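Local coordinates for protein glutathione s-transferase S2 (Nilaparvata lugens, PDB 5H5L) that binds glutathione and, as a sigma-class glutathione transferase also named prostaglandin D synthase, probably joins it to electrophilic substrates, at residues T3-Y8 with E30-E35; T7-A12 with G49-L54. All coordinates share one frame; numbering follows the deposited sequence.

Contact 1 (T3-Y8 with E30-E35). With GSH (glutathione), chain E.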
loop_
_atom_site.group_PDB
_atom_site.type_symbol
_atom_site.label_atom_id
_atom_site.label_comp_id
_atom_site.label_asym_id
_atom_site.label_seq_id
_atom_site.Cartn_x
_atom_site.Cartn_y
_atom_site.Cartn_z
ATOM N N THR B 3 16.295 -7.281 18.001
ATOM C CA THR B 3 17.345 -6.760 17.150
ATOM C C THR B 3 16.763 -6.269 15.838
ATOM O O THR B 3 15.881 -6.908 15.258
ATOM C CB THR B 3 18.421 -7.807 16.835
ATOM O OG1 THR B 3 17.839 -8.889 16.085
ATOM C CG2 THR B 3 19.057 -8.328 18.105
ATOM N N TYR B 4 17.295 -5.147 15.371
ATOM C CA TYR B 4 16.840 -4.483 14.168
ATOM C C TYR B 4 18.032 -4.160 13.308
ATOM O O TYR B 4 18.979 -3.512 13.768
ATOM C CB TYR B 4 16.120 -3.190 14.494
ATOM C CG TYR B 4 14.827 -3.368 15.233
ATOM C CD1 TYR B 4 13.686 -3.843 14.586
ATOM C CD2 TYR B 4 14.719 -3.000 16.546
ATOM C CE1 TYR B 4 12.495 -3.983 15.271
ATOM C CE2 TYR B 4 13.528 -3.139 17.238
ATOM C CZ TYR B 4 12.414 -3.626 16.584
ATOM O OH TYR B 4 11.224 -3.765 17.266
ATOM N N LYS B 5 17.951 -4.552 12.053
ATOM C CA LYS B 5 18.959 -4.213 11.058
ATOM C C LYS B 5 18.227 -3.764 9.812
ATOM O O LYS B 5 17.500 -4.560 9.224
ATOM C CB LYS B 5 19.852 -5.421 10.781
ATOM C CG LYS B 5 20.775 -5.294 9.593
ATOM C CD LYS B 5 21.638 -6.555 9.448
ATOM C CE LYS B 5 22.458 -6.523 8.175
ATOM N NZ LYS B 5 23.430 -7.674 8.112
ATOM N N LEU B 6 18.391 -2.499 9.427
ATOM C CA LEU B 6 17.789 -1.935 8.225
ATOM C C LEU B 6 18.791 -1.891 7.088
ATOM O O LEU B 6 19.892 -1.366 7.256
ATOM C CB LEU B 6 17.257 -0.521 8.509
ATOM C CG LEU B 6 16.747 0.297 7.326
ATOM C CD1 LEU B 6 15.437 -0.320 6.786
ATOM C CD2 LEU B 6 16.509 1.793 7.730
ATOM N N THR B 7 18.406 -2.426 5.926
ATOM C CA THR B 7 19.174 -2.298 4.705
ATOM C C THR B 7 18.410 -1.422 3.743
ATOM O O THR B 7 17.281 -1.747 3.370
ATOM C CB THR B 7 19.444 -3.664 4.061
ATOM O OG1 THR B 7 20.140 -4.493 4.987
ATOM C CG2 THR B 7 20.244 -3.524 2.783
ATOM N N TYR B 8 19.055 -0.348 3.300
ATOM C CA TYR B 8 18.524 0.519 2.276
ATOM C C TYR B 8 19.731 1.202 1.642
ATOM O O TYR B 8 20.867 0.989 2.055
ATOM C CB TYR B 8 17.505 1.521 2.857
ATOM C CG TYR B 8 16.802 2.324 1.801
ATOM C CD1 TYR B 8 15.847 1.740 0.987
ATOM C CD2 TYR B 8 17.091 3.669 1.606
ATOM C CE1 TYR B 8 15.215 2.463 0.003
ATOM C CE2 TYR B 8 16.453 4.399 0.612
ATOM C CZ TYR B 8 15.519 3.791 -0.176
ATOM O OH TYR B 8 14.864 4.488 -1.168
ATOM N N GLU B 30 20.957 -1.329 13.583
ATOM C CA GLU B 30 21.979 -1.206 12.567
ATOM C C GLU B 30 21.395 -0.538 11.340
ATOM O O GLU B 30 20.396 -1.006 10.775
ATOM C CB GLU B 30 22.550 -2.581 12.211
ATOM C CG GLU B 30 23.604 -2.517 11.132
ATOM C CD GLU B 30 24.161 -3.881 10.772
ATOM O OE1 GLU B 30 24.165 -4.778 11.635
ATOM O OE2 GLU B 30 24.577 -4.053 9.611
ATOM N N ASP B 31 22.042 0.545 10.917
ATOM C CA ASP B 31 21.644 1.319 9.743
ATOM C C ASP B 31 22.564 0.927 8.595
ATOM O O ASP B 31 23.518 1.626 8.247
ATOM C CB ASP B 31 21.714 2.815 10.041
ATOM C CG ASP B 31 21.045 3.661 8.991
ATOM O OD1 ASP B 31 20.120 3.162 8.324
ATOM O OD2 ASP B 31 21.443 4.840 8.827
ATOM N N ASN B 32 22.252 -0.215 7.981
ATOM C CA ASN B 32 23.066 -0.777 6.904
ATOM C C ASN B 32 22.762 -0.080 5.579
ATOM O O ASN B 32 21.729 -0.346 4.955
ATOM C CB ASN B 32 22.813 -2.286 6.824
ATOM C CG ASN B 32 23.698 -2.973 5.819
ATOM O OD1 ASN B 32 24.904 -2.723 5.766
ATOM N ND2 ASN B 32 23.103 -3.841 4.994
ATOM N N ARG B 33 23.682 0.791 5.126
ATOM C CA ARG B 33 23.504 1.607 3.927
ATOM C C ARG B 33 24.296 1.073 2.741
ATOM O O ARG B 33 25.455 0.674 2.877
ATOM C CB ARG B 33 23.909 3.065 4.184
ATOM C CG ARG B 33 23.054 3.748 5.236
ATOM C CD ARG B 33 23.517 5.172 5.617
ATOM N NE ARG B 33 22.423 5.837 6.317
ATOM C CZ ARG B 33 21.694 6.855 5.859
ATOM N NH1 ARG B 33 21.917 7.439 4.688
ATOM N NH2 ARG B 33 20.697 7.275 6.598
ATOM N N ILE B 34 23.674 1.122 1.567
ATOM C CA ILE B 34 24.178 0.490 0.357
ATOM C C ILE B 34 24.500 1.559 -0.662
ATOM O O ILE B 34 23.664 2.430 -0.941
ATOM C CB ILE B 34 23.154 -0.486 -0.250
ATOM C CG1 ILE B 34 22.660 -1.453 0.801
ATOM C CG2 ILE B 34 23.762 -1.237 -1.433
ATOM C CD1 ILE B 34 23.751 -2.287 1.436
ATOM N N GLU B 35 25.681 1.447 -1.265
ATOM C CA GLU B 35 26.047 2.300 -2.381
ATOM C C GLU B 35 25.478 1.759 -3.690
ATOM O O GLU B 35 25.390 0.547 -3.911
ATOM C CB GLU B 35 27.564 2.424 -2.488
ATOM C CG GLU B 35 28.236 3.066 -1.273
ATOM C CD GLU B 35 27.736 4.484 -0.969
ATOM O OE1 GLU B 35 27.508 5.287 -1.912
ATOM O OE2 GLU B 35 27.558 4.779 0.237
HETATM N N1 GSH E . 6.514 -1.018 -2.008
HETATM C CA1 GSH E . 7.929 -1.048 -1.659
HETATM C C1 GSH E . 8.122 -0.345 -0.305
HETATM O O11 GSH E . 7.318 0.580 0.040
HETATM O O12 GSH E . 9.073 -0.667 0.470
HETATM C CB1 GSH E . 8.738 -0.248 -2.717
HETATM C CG1 GSH E . 10.213 -0.513 -2.461
HETATM C CD1 GSH E . 11.058 0.142 -3.601
HETATM O OE1 GSH E . 10.546 0.657 -4.536
HETATM N N2 GSH E . 12.519 0.102 -3.484
HETATM C CA2 GSH E . 13.322 0.729 -4.527
HETATM C C2 GSH E . 14.352 -0.270 -5.021
HETATM O O2 GSH E . 14.668 -1.184 -4.336
HETATM C CB2 GSH E . 14.053 1.892 -3.895
HETATM S SG2 GSH E . 12.899 3.071 -3.200
HETATM N N3 GSH E . 14.970 -0.048 -6.319
HETATM C CA3 GSH E . 15.996 -0.969 -6.796
HETATM C C3 GSH E . 15.412 -1.921 -7.821
HETATM O O31 GSH E . 14.193 -1.894 -8.107
HETATM O O32 GSH E . 16.185 -2.724 -8.368
HETATM O O HOH W 1 25.774 -6.461 9.329
#
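Lys5 and Glu30 run side by side at the start of a parallel strand pair, 4-8 with 30-34, whose short axes come within 4.8 Å. Lys5 leaves its strand with CG anti to the backbone N (chi1 169°) and stays extended to its end, as Glu30 does, and this keeps the two chains abreast. Its CB faces CB of Glu30, CG and CD lie along the carboxylate, and CE comes 3.6 Å from Glu30 OE2. Lys5 NZ stops 4.1 Å from Glu30 OE2, beyond a salt bridge; a water closes the gap: it accepts from NZ, and the water donates to Glu30 OE2 at 2.7 Å. On the same face Asn32 ND2 gives Thr7 OG1 a nearly straight bond of 3.0 Å, in the plane of its amide, while Thr7 CG2 packs on CG1 of Ile34. On the other face Leu6 CD2 touches Asp31 OD1, an oxygen also paired with Arg19 of helix 15-25. Arg33 NE reaches Asp31 OD2 in its own guanidinium plane but from above the carboxylate, a 2.9 Å salt bridge along one strand. The backbone ladder alternates from Tyr4 O to Tyr8 O, its last bond, from Ile34 N, being weak. Together with helix 15-25 the strands make the beta-alpha-beta unit of the thioredoxin-like domain. Chemically, one face carries water-bridged charge and an amide-hydroxyl bond; the other combines buried Leu6 and Tyr8 with the ion pairs of Asp31, and there Tyr8 OH, hydrogen-bonded to Leu14 N, lies close to the glutathione sulfur.

Contact 2 (T7-A12 with G49-L54); sequences TYFNFA and GQVPVL. With GSH (glutathione), chain E.
The Tyr8 ring meets Val51 and Pro52 along its CD1 side: the backbone N of Pro52 lies at the edge, near the ring plane, 3.5 Å from CD1, and Pro52 CD touches the same carbon. The glutathione sulfur, near the hydroxyl, and Phe11 O are also at the edge; one face receives Phe9 CD2, offset toward the rim. Tyr8 CE2 lies over one face of the Phe11 ring, and GSH CB2 is at the edge of the Phe9 ring. Val51 CG2 serves the Tyr8 and Phe9 rings, 3.5 Å from Tyr8 CD1 and 3.6 Å from Phe9 CE2, because chi1 of -74° sets this methyl between the backbone N and the carbonyl carbon; Val51 CG1 meets Thr7 O and Thr7 CG2. One residue back from Tyr8, Thr7 and Val53 form an antiparallel hydrogen-bonded pair, Thr7 N to Val53 O at 2.9 Å and Val53 N back to Thr7 O. The peptide before Pro52 is cis, a hallmark of the glutathione site in thioredoxin-fold transferases. In this cis-proline loop Val51 grips the tripeptide with its backbone, N donating to GSH O2 at 3.0 Å and O accepting from GSH N2 at 2.6 Å. Gln50 NE2 holds the glycyl carboxylate oxygen O31 at 3.0 Å, with an N-H...O angle of 166°. Without the amide, as with an alanine here, O31 would probably lose this donor and the glycyl end be freer to turn. Thus the backbone reads the peptide as a neighbouring strand would, while apolar Val51 and Phe9 flank the cysteinyl part, the Tyr8 hydroxyl beside its sulfur.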
loop_
_atom_site.group_PDB
_atom_site.type_symbol
_atom_site.label_atom_id
_atom_site.label_comp_id
_atom_site.label_asym_id
_atom_site.label_seq_id
_atom_site.Cartn_x
_atom_site.Cartn_y
_atom_site.Cartn_z
ATOM N N THR B 7 18.406 -2.426 5.926
ATOM C CA THR B 7 19.174 -2.298 4.705
ATOM C C THR B 7 18.410 -1.422 3.743
ATOM O O THR B 7 17.281 -1.747 3.370
ATOM C CB THR B 7 19.444 -3.664 4.061
ATOM O OG1 THR B 7 20.140 -4.493 4.987
ATOM C CG2 THR B 7 20.244 -3.524 2.783
ATOM N N TYR B 8 19.055 -0.348 3.300
ATOM C CA TYR B 8 18.524 0.519 2.276
ATOM C C TYR B 8 19.731 1.202 1.642
ATOM O O TYR B 8 20.867 0.989 2.055
ATOM C CB TYR B 8 17.505 1.521 2.857
ATOM C CG TYR B 8 16.802 2.324 1.801
ATOM C CD1 TYR B 8 15.847 1.740 0.987
ATOM C CD2 TYR B 8 17.091 3.669 1.606
ATOM C CE1 TYR B 8 15.215 2.463 0.003
ATOM C CE2 TYR B 8 16.453 4.399 0.612
ATOM C CZ TYR B 8 15.519 3.791 -0.176
ATOM O OH TYR B 8 14.864 4.488 -1.168
ATOM N N PHE B 9 19.472 1.978 0.605
ATOM C CA PHE B 9 20.506 2.756 -0.041
ATOM C C PHE B 9 21.003 3.872 0.878
ATOM O O PHE B 9 20.425 4.170 1.935
ATOM C CB PHE B 9 19.977 3.339 -1.337
ATOM C CG PHE B 9 19.643 2.315 -2.379
ATOM C CD1 PHE B 9 20.630 1.550 -2.960
ATOM C CD2 PHE B 9 18.338 2.143 -2.802
ATOM C CE1 PHE B 9 20.325 0.613 -3.949
ATOM C CE2 PHE B 9 18.023 1.208 -3.788
ATOM C CZ PHE B 9 19.019 0.443 -4.354
ATOM N N ASN B 10 22.105 4.499 0.458
ATOM C CA ASN B 10 22.699 5.607 1.210
ATOM C C ASN B 10 22.041 6.925 0.793
ATOM O O ASN B 10 22.642 7.795 0.167
ATOM C CB ASN B 10 24.215 5.637 1.012
ATOM C CG ASN B 10 24.969 6.131 2.253
ATOM O OD1 ASN B 10 24.461 6.930 3.048
ATOM N ND2 ASN B 10 26.199 5.650 2.416
ATOM N N PHE B 11 20.744 7.000 1.091
ATOM C CA PHE B 11 19.996 8.248 1.159
ATOM C C PHE B 11 18.699 7.988 1.924
ATOM O O PHE B 11 18.470 6.894 2.453
ATOM C CB PHE B 11 19.746 8.840 -0.231
ATOM C CG PHE B 11 19.027 7.932 -1.198
ATOM C CD1 PHE B 11 17.661 8.053 -1.399
ATOM C CD2 PHE B 11 19.732 7.013 -1.967
ATOM C CE1 PHE B 11 16.995 7.243 -2.317
ATOM C CE2 PHE B 11 19.078 6.196 -2.893
ATOM C CZ PHE B 11 17.708 6.310 -3.066
ATOM N N ALA B 12 17.858 9.019 2.005
ATOM C CA ALA B 12 16.631 8.946 2.786
ATOM C C ALA B 12 15.628 8.005 2.132
ATOM O O ALA B 12 15.440 6.883 2.605
ATOM C CB ALA B 12 16.031 10.346 2.956
ATOM N N GLY B 49 13.729 -8.394 -4.324
ATOM C CA GLY B 49 14.531 -7.575 -5.214
ATOM C C GLY B 49 14.474 -6.086 -4.956
ATOM O O GLY B 49 14.830 -5.302 -5.839
ATOM N N GLN B 50 14.043 -5.664 -3.767
ATOM C CA GLN B 50 13.955 -4.244 -3.478
ATOM C C GLN B 50 14.329 -4.016 -2.026
ATOM O O GLN B 50 14.367 -4.937 -1.210
ATOM C CB GLN B 50 12.547 -3.657 -3.805
ATOM C CG GLN B 50 12.209 -3.677 -5.327
ATOM C CD GLN B 50 11.184 -2.629 -5.754
ATOM O OE1 GLN B 50 10.127 -2.483 -5.140
ATOM N NE2 GLN B 50 11.490 -1.909 -6.831
ATOM N N VAL B 51 14.665 -2.768 -1.737
ATOM C CA VAL B 51 14.847 -2.300 -0.369
ATOM C C VAL B 51 13.832 -1.187 -0.151
ATOM O O VAL B 51 13.322 -0.589 -1.116
ATOM C CB VAL B 51 16.298 -1.819 -0.110
ATOM C CG1 VAL B 51 17.249 -3.001 -0.010
ATOM C CG2 VAL B 51 16.746 -0.847 -1.188
ATOM N N PRO B 52 13.523 -0.865 1.105
ATOM C CA PRO B 52 14.089 -1.367 2.358
ATOM C C PRO B 52 13.751 -2.774 2.772
ATOM O O PRO B 52 12.682 -3.282 2.438
ATOM C CB PRO B 52 13.493 -0.412 3.397
ATOM C CG PRO B 52 12.207 0.012 2.794
ATOM C CD PRO B 52 12.500 0.162 1.350
ATOM N N VAL B 53 14.665 -3.344 3.553
ATOM C CA VAL B 53 14.481 -4.597 4.291
ATOM C C VAL B 53 14.818 -4.321 5.742
ATOM O O VAL B 53 15.891 -3.791 6.044
ATOM C CB VAL B 53 15.369 -5.728 3.725
ATOM C CG1 VAL B 53 15.239 -6.972 4.522
ATOM C CG2 VAL B 53 15.038 -5.960 2.255
ATOM N N LEU B 54 13.927 -4.681 6.645
ATOM C CA LEU B 54 14.216 -4.603 8.064
ATOM C C LEU B 54 14.307 -6.027 8.593
ATOM O O LEU B 54 13.339 -6.796 8.490
ATOM C CB LEU B 54 13.154 -3.837 8.830
ATOM C CG LEU B 54 13.427 -3.691 10.338
ATOM C CD1 LEU B 54 14.566 -2.718 10.571
ATOM C CD2 LEU B 54 12.193 -3.230 11.039
HETATM N N1 GSH E . 6.514 -1.018 -2.008
HETATM C CA1 GSH E . 7.929 -1.048 -1.659
HETATM C C1 GSH E . 8.122 -0.345 -0.305
HETATM O O11 GSH E . 7.318 0.580 0.040
HETATM O O12 GSH E . 9.073 -0.667 0.470
HETATM C CB1 GSH E . 8.738 -0.248 -2.717
HETATM C CG1 GSH E . 10.213 -0.513 -2.461
HETATM C CD1 GSH E . 11.058 0.142 -3.601
HETATM O OE1 GSH E . 10.546 0.657 -4.536
HETATM N N2 GSH E . 12.519 0.102 -3.484
HETATM C CA2 GSH E . 13.322 0.729 -4.527
HETATM C C2 GSH E . 14.352 -0.270 -5.021
HETATM O O2 GSH E . 14.668 -1.184 -4.336
HETATM C CB2 GSH E . 14.053 1.892 -3.895
HETATM S SG2 GSH E . 12.899 3.071 -3.200
HETATM N N3 GSH E . 14.970 -0.048 -6.319
HETATM C CA3 GSH E . 15.996 -0.969 -6.796
HETATM C C3 GSH E . 15.412 -1.921 -7.821
HETATM O O31 GSH E . 14.193 -1.894 -8.107
HETATM O O32 GSH E . 16.185 -2.724 -8.368
HETATM O O HOH W 2 18.572 -5.851 6.683
#

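Contacts 1 and 2 lie on opposite edges of strand 4-9, their centres about 7 Å apart, and share Thr7 and Tyr8: contact 1 adds the parallel strand 30-34, contact 2 the antiparallel strand 53-56. They also touch directly: where strand 4-9 ends, Asn10 N is probably bonded to Ile34 O at 2.9 Å, and further back along the strand Leu6 CD1 packs on Val53 O. Both reach glutathione, but unequally. Tyr8, common to both, brings its OH to 3.2 Å from GSH SG2; contact 2 adds Gln50 and Val51. Lys43, Trp39, Gln63 and Ser64 of the same chain, with Asp97 of the second subunit, complete the polar grip.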